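Long-range contacts in phosphoribosylaminoimidazole carboxylase, ATPase subunit (Bacillus anthracis, PDB 3V4S), which catalyses the ATP- and bicarbonate-dependent carboxylation of aminoimidazole ribonucleotide to N5-carboxyaminoimidazole ribonucleotide, a step of purine biosynthesis: residues Y130-N135 with A182-L187; T257-M262 with E274-P279; T337-H342 with V358-D363. One frame throughout, in Å; residues are numbered along the deposited sequence.

Interaction 1: Y130-N135 with A182-L187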
# COMPACT_ATOMS: atom_id res chain seq x y z
N TYR B 130 40.21 5.00 9.12
CA TYR B 130 40.40 4.63 7.72
C TYR B 130 41.54 5.40 7.07
O TYR B 130 41.93 6.49 7.53
CB TYR B 130 39.11 4.91 6.95
CG TYR B 130 38.82 6.38 6.86
CD1 TYR B 130 38.27 7.07 7.95
CD2 TYR B 130 39.09 7.09 5.70
CE1 TYR B 130 38.02 8.42 7.88
CE2 TYR B 130 38.84 8.45 5.62
CZ TYR B 130 38.30 9.10 6.71
OH TYR B 130 38.05 10.44 6.63
N ARG B 131 42.05 4.85 5.97
CA ARG B 131 43.09 5.49 5.16
C ARG B 131 42.76 5.27 3.68
O ARG B 131 42.29 4.18 3.32
CB ARG B 131 44.45 4.83 5.44
CG ARG B 131 45.00 4.99 6.85
CD ARG B 131 45.24 6.46 7.19
NE ARG B 131 45.93 6.60 8.48
CZ ARG B 131 45.34 6.80 9.66
NH1 ARG B 131 44.00 6.92 9.76
NH2 ARG B 131 46.09 6.91 10.76
N LEU B 132 43.03 6.27 2.84
CA LEU B 132 42.88 6.10 1.40
C LEU B 132 44.00 5.22 0.84
O LEU B 132 45.15 5.39 1.23
CB LEU B 132 42.86 7.45 0.67
CG LEU B 132 42.71 7.46 -0.86
CD1 LEU B 132 41.33 6.96 -1.29
CD2 LEU B 132 42.93 8.86 -1.42
N VAL B 133 43.67 4.30 -0.06
CA VAL B 133 44.65 3.38 -0.65
C VAL B 133 44.59 3.47 -2.17
O VAL B 133 43.54 3.18 -2.76
CB VAL B 133 44.38 1.91 -0.24
CG1 VAL B 133 45.37 0.98 -0.93
CG2 VAL B 133 44.46 1.73 1.29
N GLN B 134 45.68 3.88 -2.82
CA GLN B 134 45.68 3.98 -4.29
C GLN B 134 46.74 3.12 -4.99
O GLN B 134 46.81 3.09 -6.22
CB GLN B 134 45.80 5.43 -4.76
CG GLN B 134 44.66 6.32 -4.31
CD GLN B 134 44.81 7.76 -4.78
OE1 GLN B 134 45.91 8.31 -4.83
NE2 GLN B 134 43.69 8.38 -5.12
N ASN B 135 47.57 2.45 -4.20
CA ASN B 135 48.65 1.60 -4.74
C ASN B 135 49.17 0.71 -3.63
O ASN B 135 48.67 0.79 -2.50
CB ASN B 135 49.79 2.43 -5.38
CG ASN B 135 50.50 3.36 -4.40
OD1 ASN B 135 50.35 3.25 -3.17
ND2 ASN B 135 51.28 4.29 -4.94
N ALA B 182 43.18 -3.24 -8.52
CA ALA B 182 41.99 -3.13 -9.37
C ALA B 182 41.22 -1.82 -9.19
O ALA B 182 40.61 -1.32 -10.14
CB ALA B 182 41.08 -4.34 -9.16
N ALA B 183 41.25 -1.24 -7.99
CA ALA B 183 40.45 -0.03 -7.71
C ALA B 183 40.97 0.80 -6.54
O ALA B 183 41.62 0.27 -5.65
CB ALA B 183 39.00 -0.42 -7.45
N GLU B 184 40.67 2.10 -6.55
CA GLU B 184 40.88 2.94 -5.37
C GLU B 184 40.04 2.39 -4.22
O GLU B 184 38.88 1.97 -4.42
CB GLU B 184 40.51 4.38 -5.67
CG GLU B 184 40.77 5.33 -4.51
CD GLU B 184 40.26 6.72 -4.79
OE1 GLU B 184 39.03 6.92 -4.80
OE2 GLU B 184 41.09 7.62 -5.00
N CYS B 185 40.64 2.36 -3.04
CA CYS B 185 40.03 1.75 -1.87
C CYS B 185 40.28 2.60 -0.64
O CYS B 185 41.12 3.50 -0.68
CB CYS B 185 40.68 0.39 -1.61
SG CYS B 185 40.34 -0.94 -2.78
N ILE B 186 39.56 2.29 0.44
CA ILE B 186 39.96 2.73 1.76
C ILE B 186 40.18 1.47 2.56
O ILE B 186 39.47 0.46 2.39
CB ILE B 186 38.91 3.62 2.50
CG1 ILE B 186 37.49 3.02 2.46
CG2 ILE B 186 38.90 5.04 1.95
CD1 ILE B 186 36.53 3.65 3.46
N LEU B 187 41.21 1.50 3.41
CA LEU B 187 41.33 0.52 4.46
C LEU B 187 40.77 1.13 5.74
O LEU B 187 41.07 2.27 6.07
CB LEU B 187 42.78 0.09 4.65
CG LEU B 187 42.98 -1.09 5.63
CD1 LEU B 187 42.53 -2.39 4.99
CD2 LEU B 187 44.44 -1.19 6.07
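The carboxamide of Gln134 and the carboxylate of Glu184 lie side by side with planes only 10° apart, joined by Gln134 NE2 donating to Glu184 OE2 at 2.7 Å. The carboxylate oxygen receives it on its anti lone pair, and the acceptor sits in the plane of the amide. Leu132 CD1 rests over one face of the same carboxylate, 3.7 Å from Glu184 CD. Both polar chains run extended beyond CG, which brings their ends together although neither begins by pointing across. Thr155 binds the other oxygen, OE1, so both carboxylate oxygens are held, which restricts its rotation.

This side-chain pair closes a short antiparallel pairing of strands. Arg131 with Leu187 and Val133 with Cys185 are hydrogen-bonded pairs, the latter including Val133 N to Cys185 O at 2.7 Å; Leu132 and Ile186 form the non-hydrogen-bonded pair between them. Where Arg131, Val133, Cys185 and Leu187 project, Val133 CG2 reaches Leu187 CB at 4.1 Å. That branch stands anti to the carbonyl carbon, which directs it along the strand toward Leu187. The guanidinium of Arg131 turns away from the partner strand to Glu145, while its NH1 donates back to Tyr130 O at 3.1 Å from above the carbonyl plane.

Within the ATP-grasp region, strand 130-133 is one of the two edge strands of a four-stranded sheet, and 185-189 separates it from 150-154. Helices 136-146 and 173-182 cover the Val133 face; helix 113-123 packs on Tyr130, Leu132 and Ile186.

Interaction 2: T257-M262 with E274-P279. With MG (magnesium ion), chain G; MG (magnesium ion), chain H; ATP (adenosine-5'-triphosphate), chain F; CO3 (carbonate ion), chain I.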
# COMPACT_ATOMS: atom_id res chain seq x y z
N THR B 257 15.20 11.13 1.30
CA THR B 257 15.40 10.00 2.21
C THR B 257 16.88 9.76 2.45
O THR B 257 17.68 9.86 1.52
CB THR B 257 14.74 8.72 1.65
OG1 THR B 257 13.34 8.95 1.47
CG2 THR B 257 14.93 7.51 2.59
N LEU B 258 17.23 9.45 3.69
CA LEU B 258 18.59 9.03 4.00
C LEU B 258 18.55 7.80 4.90
O LEU B 258 17.92 7.82 5.96
CB LEU B 258 19.38 10.17 4.66
CG LEU B 258 20.86 10.00 4.96
CD1 LEU B 258 21.70 9.86 3.69
CD2 LEU B 258 21.31 11.21 5.77
N ALA B 259 19.20 6.74 4.44
CA ALA B 259 19.36 5.52 5.20
C ALA B 259 20.75 5.60 5.82
O ALA B 259 21.74 5.84 5.11
CB ALA B 259 19.25 4.29 4.30
N VAL B 260 20.82 5.37 7.14
CA VAL B 260 22.07 5.42 7.90
C VAL B 260 22.34 4.05 8.48
O VAL B 260 21.61 3.60 9.37
CB VAL B 260 22.00 6.48 9.03
CG1 VAL B 260 23.35 6.64 9.72
CG2 VAL B 260 21.54 7.83 8.47
N GLU B 261 23.38 3.37 7.98
CA GLU B 261 23.80 2.09 8.54
C GLU B 261 24.82 2.31 9.66
O GLU B 261 25.76 3.10 9.50
CB GLU B 261 24.45 1.20 7.48
CG GLU B 261 23.56 0.80 6.32
CD GLU B 261 24.27 -0.17 5.38
OE1 GLU B 261 25.39 -0.67 5.68
OE2 GLU B 261 23.71 -0.44 4.32
N MET B 262 24.67 1.54 10.74
CA MET B 262 25.43 1.75 11.97
C MET B 262 25.92 0.46 12.59
O MET B 262 25.35 -0.63 12.36
CB MET B 262 24.56 2.48 12.99
CG MET B 262 24.22 3.90 12.61
SD MET B 262 22.90 4.49 13.68
CE MET B 262 22.63 6.13 13.06
N GLU B 274 27.87 3.49 6.69
CA GLU B 274 27.65 4.13 5.39
C GLU B 274 26.26 4.72 5.26
O GLU B 274 25.34 4.40 6.02
CB GLU B 274 27.94 3.16 4.22
CG GLU B 274 26.94 2.03 4.07
CD GLU B 274 27.18 1.18 2.83
OE1 GLU B 274 26.50 0.12 2.71
OE2 GLU B 274 28.03 1.55 1.97
N LEU B 275 26.12 5.58 4.26
CA LEU B 275 24.89 6.30 3.99
C LEU B 275 24.36 5.93 2.59
O LEU B 275 25.13 5.68 1.68
CB LEU B 275 25.15 7.80 4.07
CG LEU B 275 25.86 8.32 5.33
CD1 LEU B 275 26.20 9.79 5.18
CD2 LEU B 275 25.02 8.07 6.58
N ALA B 276 23.03 5.93 2.44
CA ALA B 276 22.39 5.82 1.11
C ALA B 276 21.29 6.89 0.98
O ALA B 276 20.34 6.90 1.77
CB ALA B 276 21.81 4.42 0.91
N PRO B 277 21.42 7.80 -0.00
CA PRO B 277 20.48 8.90 -0.18
C PRO B 277 19.22 8.48 -0.94
O PRO B 277 18.86 9.09 -1.95
CB PRO B 277 21.29 9.91 -0.99
CG PRO B 277 22.21 9.07 -1.79
CD PRO B 277 22.47 7.80 -1.03
N ARG B 278 18.55 7.43 -0.45
CA ARG B 278 17.40 6.84 -1.11
C ARG B 278 16.74 5.86 -0.12
O ARG B 278 17.37 5.46 0.88
CB ARG B 278 17.86 6.06 -2.35
CG ARG B 278 19.00 5.09 -2.05
CD ARG B 278 19.20 3.98 -3.08
NE ARG B 278 20.37 3.17 -2.74
CZ ARG B 278 20.37 2.15 -1.90
NH1 ARG B 278 19.24 1.77 -1.28
NH2 ARG B 278 21.49 1.50 -1.65
N PRO B 279 15.47 5.47 -0.40
CA PRO B 279 14.92 4.32 0.32
C PRO B 279 15.91 3.15 0.28
O PRO B 279 16.66 3.00 -0.68
CB PRO B 279 13.64 3.98 -0.47
CG PRO B 279 13.23 5.28 -1.08
CD PRO B 279 14.50 6.05 -1.35
MG MG G . 25.89 -1.78 3.73
MG MG H . 27.24 5.43 0.54
PG ATP F . 25.52 -2.58 0.62
O1G ATP F . 24.74 -2.19 1.85
O2G ATP F . 24.97 -3.77 -0.15
O3G ATP F . 25.88 -1.42 -0.26
PB ATP F . 28.41 -2.68 0.82
O1B ATP F . 28.82 -3.48 -0.39
O2B ATP F . 28.58 -1.20 0.84
O3B ATP F . 26.91 -3.14 1.27
PA ATP F . 29.33 -2.55 3.54
O1A ATP F . 27.94 -2.09 3.90
O2A ATP F . 30.49 -1.60 3.70
O3A ATP F . 29.33 -3.19 2.05
O5' ATP F . 29.65 -3.87 4.37
C5' ATP F . 28.79 -5.01 4.24
C4' ATP F . 28.82 -5.71 5.59
O4' ATP F . 30.18 -6.08 5.92
C3' ATP F . 28.36 -4.80 6.73
O3' ATP F . 26.94 -4.68 6.86
C2' ATP F . 29.08 -5.43 7.92
O2' ATP F . 28.35 -6.56 8.42
C1' ATP F . 30.41 -5.90 7.33
N9 ATP F . 31.42 -4.84 7.57
C8 ATP F . 31.76 -3.84 6.72
N7 ATP F . 32.69 -3.02 7.28
C5 ATP F . 32.98 -3.50 8.51
C6 ATP F . 33.87 -3.14 9.63
N6 ATP F . 34.70 -2.07 9.57
N1 ATP F . 33.85 -3.93 10.74
C2 ATP F . 33.05 -5.01 10.85
N3 ATP F . 32.22 -5.39 9.87
C4 ATP F . 32.13 -4.70 8.70
C CO3 I . 20.33 -1.34 0.09
O1 CO3 I . 21.42 -0.89 -0.26
O2 CO3 I . 19.28 -0.78 -0.24
O3 CO3 I . 20.29 -2.37 0.76
O HOH W 1 28.94 4.00 0.73
O HOH W 2 25.40 -3.51 4.54
O HOH W 3 26.09 4.18 -0.77
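Glu261 and Glu274 extend side by side from a hydrogen-bonded pair of antiparallel strands and meet at one magnesium ion. Glu261 OE1 binds it at 2.3 Å, with OE2 a longer second ligand at 2.6 Å, and Glu274 OE1 binds at 2.2 Å. Their carboxylate planes stand 74° apart as both groups reach a metal also held by the alpha and gamma phosphates of ATP and by a water. Asn273 steadies Glu261 OE1, while Glu274 OE2 forms a salt bridge with Arg113 and accepts from a water on the second magnesium. Leu275 O, Thr110 and Glu116 ligate that second ion.

This hydrated, ligand-lined side contrasts with the closely packed reverse. There Leu275 CD2 nestles against Val260 CG1 at 3.8 Å, and Leu258 CD1 lies over Leu275 CB. Between the two sides runs a nearly straight bond from Ala259 N to Ala276 O, 2.9 Å long. Past Pro277, the centre of an inverse gamma turn, Arg278 carries the polar side onward: NH1 and NH2 each donate to a different carbonate oxygen at 2.8 Å, near the guanidinium plane, with Ala276 CB over one face. This double grip is consistent with a bicarbonate site, and NH1 also bonds to Pro279 O.

The hairpin of strands 256-264 and 270-276, in the ATP-grasp region, forms one end of an eight-stranded sheet that runs on into the C-terminal part. Strand 195-203 continues the sheet beside 256-264, helix 235-251 covers the leucine face, and helix 105-110 abuts Pro277.

Interaction 3: T337-H342 with V358-D363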
# COMPACT_ATOMS: atom_id res chain seq x y z
N THR B 337 1.08 -17.54 6.24
CA THR B 337 0.19 -16.88 7.19
C THR B 337 1.03 -15.92 8.05
O THR B 337 2.16 -16.23 8.41
CB THR B 337 -0.67 -17.91 7.96
OG1 THR B 337 -1.47 -17.24 8.93
CG2 THR B 337 0.20 -18.93 8.67
N GLY B 338 0.51 -14.72 8.30
CA GLY B 338 1.23 -13.66 9.01
C GLY B 338 2.43 -13.06 8.26
O GLY B 338 3.24 -12.34 8.84
N CYS B 339 2.54 -13.37 6.98
CA CYS B 339 3.68 -12.95 6.18
C CYS B 339 3.14 -12.13 5.02
O CYS B 339 2.18 -12.54 4.35
CB CYS B 339 4.46 -14.17 5.67
SG CYS B 339 5.04 -15.29 6.96
N TYR B 340 3.74 -10.97 4.79
CA TYR B 340 3.22 -10.02 3.80
C TYR B 340 4.22 -9.92 2.65
O TYR B 340 5.26 -9.29 2.77
CB TYR B 340 2.88 -8.67 4.47
CG TYR B 340 1.77 -8.88 5.49
CD1 TYR B 340 2.07 -9.29 6.79
CD2 TYR B 340 0.43 -8.77 5.13
CE1 TYR B 340 1.06 -9.55 7.72
CE2 TYR B 340 -0.59 -9.02 6.06
CZ TYR B 340 -0.27 -9.41 7.35
OH TYR B 340 -1.27 -9.68 8.29
N LEU B 341 3.89 -10.61 1.56
CA LEU B 341 4.79 -10.83 0.44
C LEU B 341 4.85 -9.62 -0.50
O LEU B 341 3.81 -9.05 -0.85
CB LEU B 341 4.34 -12.08 -0.34
CG LEU B 341 5.10 -12.51 -1.59
CD1 LEU B 341 6.54 -12.93 -1.25
CD2 LEU B 341 4.39 -13.67 -2.28
N HIS B 342 6.05 -9.27 -0.94
CA HIS B 342 6.26 -8.24 -1.97
C HIS B 342 7.19 -8.82 -2.98
O HIS B 342 8.24 -9.32 -2.62
CB HIS B 342 6.85 -6.96 -1.37
CG HIS B 342 5.94 -6.28 -0.38
ND1 HIS B 342 5.18 -5.22 -0.71
CD2 HIS B 342 5.67 -6.55 0.96
CE1 HIS B 342 4.47 -4.82 0.36
NE2 HIS B 342 4.76 -5.64 1.38
N VAL B 358 9.60 -10.44 2.25
CA VAL B 358 8.41 -10.75 3.01
C VAL B 358 8.49 -10.08 4.39
O VAL B 358 9.50 -10.21 5.10
CB VAL B 358 8.17 -12.27 3.10
CG1 VAL B 358 9.43 -13.02 3.53
CG2 VAL B 358 7.01 -12.56 4.05
N ASN B 359 7.45 -9.32 4.75
CA ASN B 359 7.38 -8.72 6.09
C ASN B 359 6.54 -9.63 6.98
O ASN B 359 5.37 -9.86 6.70
CB ASN B 359 6.78 -7.31 6.05
CG ASN B 359 7.70 -6.31 5.38
OD1 ASN B 359 8.92 -6.35 5.57
ND2 ASN B 359 7.12 -5.36 4.62
N ILE B 360 7.17 -10.17 8.02
CA ILE B 360 6.51 -11.08 8.96
C ILE B 360 6.09 -10.28 10.19
O ILE B 360 6.94 -9.85 10.98
CB ILE B 360 7.42 -12.27 9.33
CG1 ILE B 360 7.92 -12.99 8.07
CG2 ILE B 360 6.67 -13.27 10.23
CD1 ILE B 360 8.87 -14.14 8.32
N LEU B 361 4.79 -10.05 10.33
CA LEU B 361 4.29 -9.26 11.44
C LEU B 361 3.84 -10.17 12.58
O LEU B 361 3.18 -11.19 12.36
CB LEU B 361 3.10 -8.38 11.03
CG LEU B 361 3.15 -7.42 9.82
CD1 LEU B 361 2.10 -6.34 10.01
CD2 LEU B 361 4.49 -6.79 9.57
N ASN B 362 4.18 -9.78 13.79
CA ASN B 362 3.75 -10.53 14.96
C ASN B 362 3.91 -9.67 16.19
O ASN B 362 4.82 -8.83 16.23
CB ASN B 362 4.56 -11.82 15.10
CG ASN B 362 3.86 -12.83 15.98
OD1 ASN B 362 3.85 -12.71 17.21
ND2 ASN B 362 3.27 -13.84 15.35
N ASP B 363 3.03 -9.85 17.18
CA ASP B 363 3.13 -9.12 18.43
C ASP B 363 4.45 -9.46 19.11
O ASP B 363 5.04 -8.64 19.79
CB ASP B 363 1.96 -9.46 19.35
CG ASP B 363 0.66 -8.89 18.84
OD1 ASP B 363 0.69 -7.82 18.19
OD2 ASP B 363 -0.39 -9.52 19.08
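Asn359 O gathers three groups from Cys339 and Tyr340. Tyr340 N donates to it at 2.7 Å, Cys339 CA brings a C-H toward it, and Tyr340 CD1 touches it at 3.4 Å with the edge of the ring, close to the ring plane. The oxygen belongs to a beta hairpin of the C-terminal domain, whose antiparallel strands 339-343 and 354-361 are bonded in both directions at this pair, Asn359 N returning a bond to Tyr340 O at 3.0 Å. Two residues away on each segment, Leu361 N reaches Gly338 O nearly in line with the carbonyl bond; Gly338 has a positive phi, 68°, and delivers the chain into the strand.

The two faces differ in character. Cys339, Leu341, Val358 and Ile360 make an apolar surface, where Val358 CG2 presses on Cys339 CB at 3.4 Å, tighter than ordinary carbon contact. Val358 holds that methyl anti to its own N, chi1 49° placing CG1 away from the cysteine. Helix 365-374 lies over Cys339 and Ile360.

On the Tyr340 side, the ring crosses the Leu361 side chain at about a right angle, Tyr340 CE1 lying 3.6 Å from Leu361 CG. His342 and Asn359 stand with ring and amide planes 59° apart and converge on one acceptor, Asp288 OD2, to which His342 NE2 and Asn359 ND2 both bond; the carboxylate thus ties the two strands together from outside. This face also meets the second subunit: His342 ND1 bonds to Glu35 there, and Tyr340 OH bonds to both Glu291 OE1 and Glu309 N of that neighbouring chain.

Overall arrangement
All three contacts pair antiparallel strands, yet their chemistry differs with place. Interaction 2, whose centre lies about 5 Å from that of the chain, is buried and holds metals, nucleotide and carbonate. Interaction 1, about 23 Å out, is only partly buried, and its polar pairing is between protein side chains. Interaction 3 lies similarly far out, about 21 Å, but is buried, pairing an apolar face with a polar one that meets the second subunit. Interactions 2 and 3 involve opposite ends of the same eight-stranded sheet, their centres 24 Å apart, whereas interaction 1 belongs to a separate four-stranded sheet. It shares the ATP-grasp region with interaction 2, their nearest atoms about 9 Å apart.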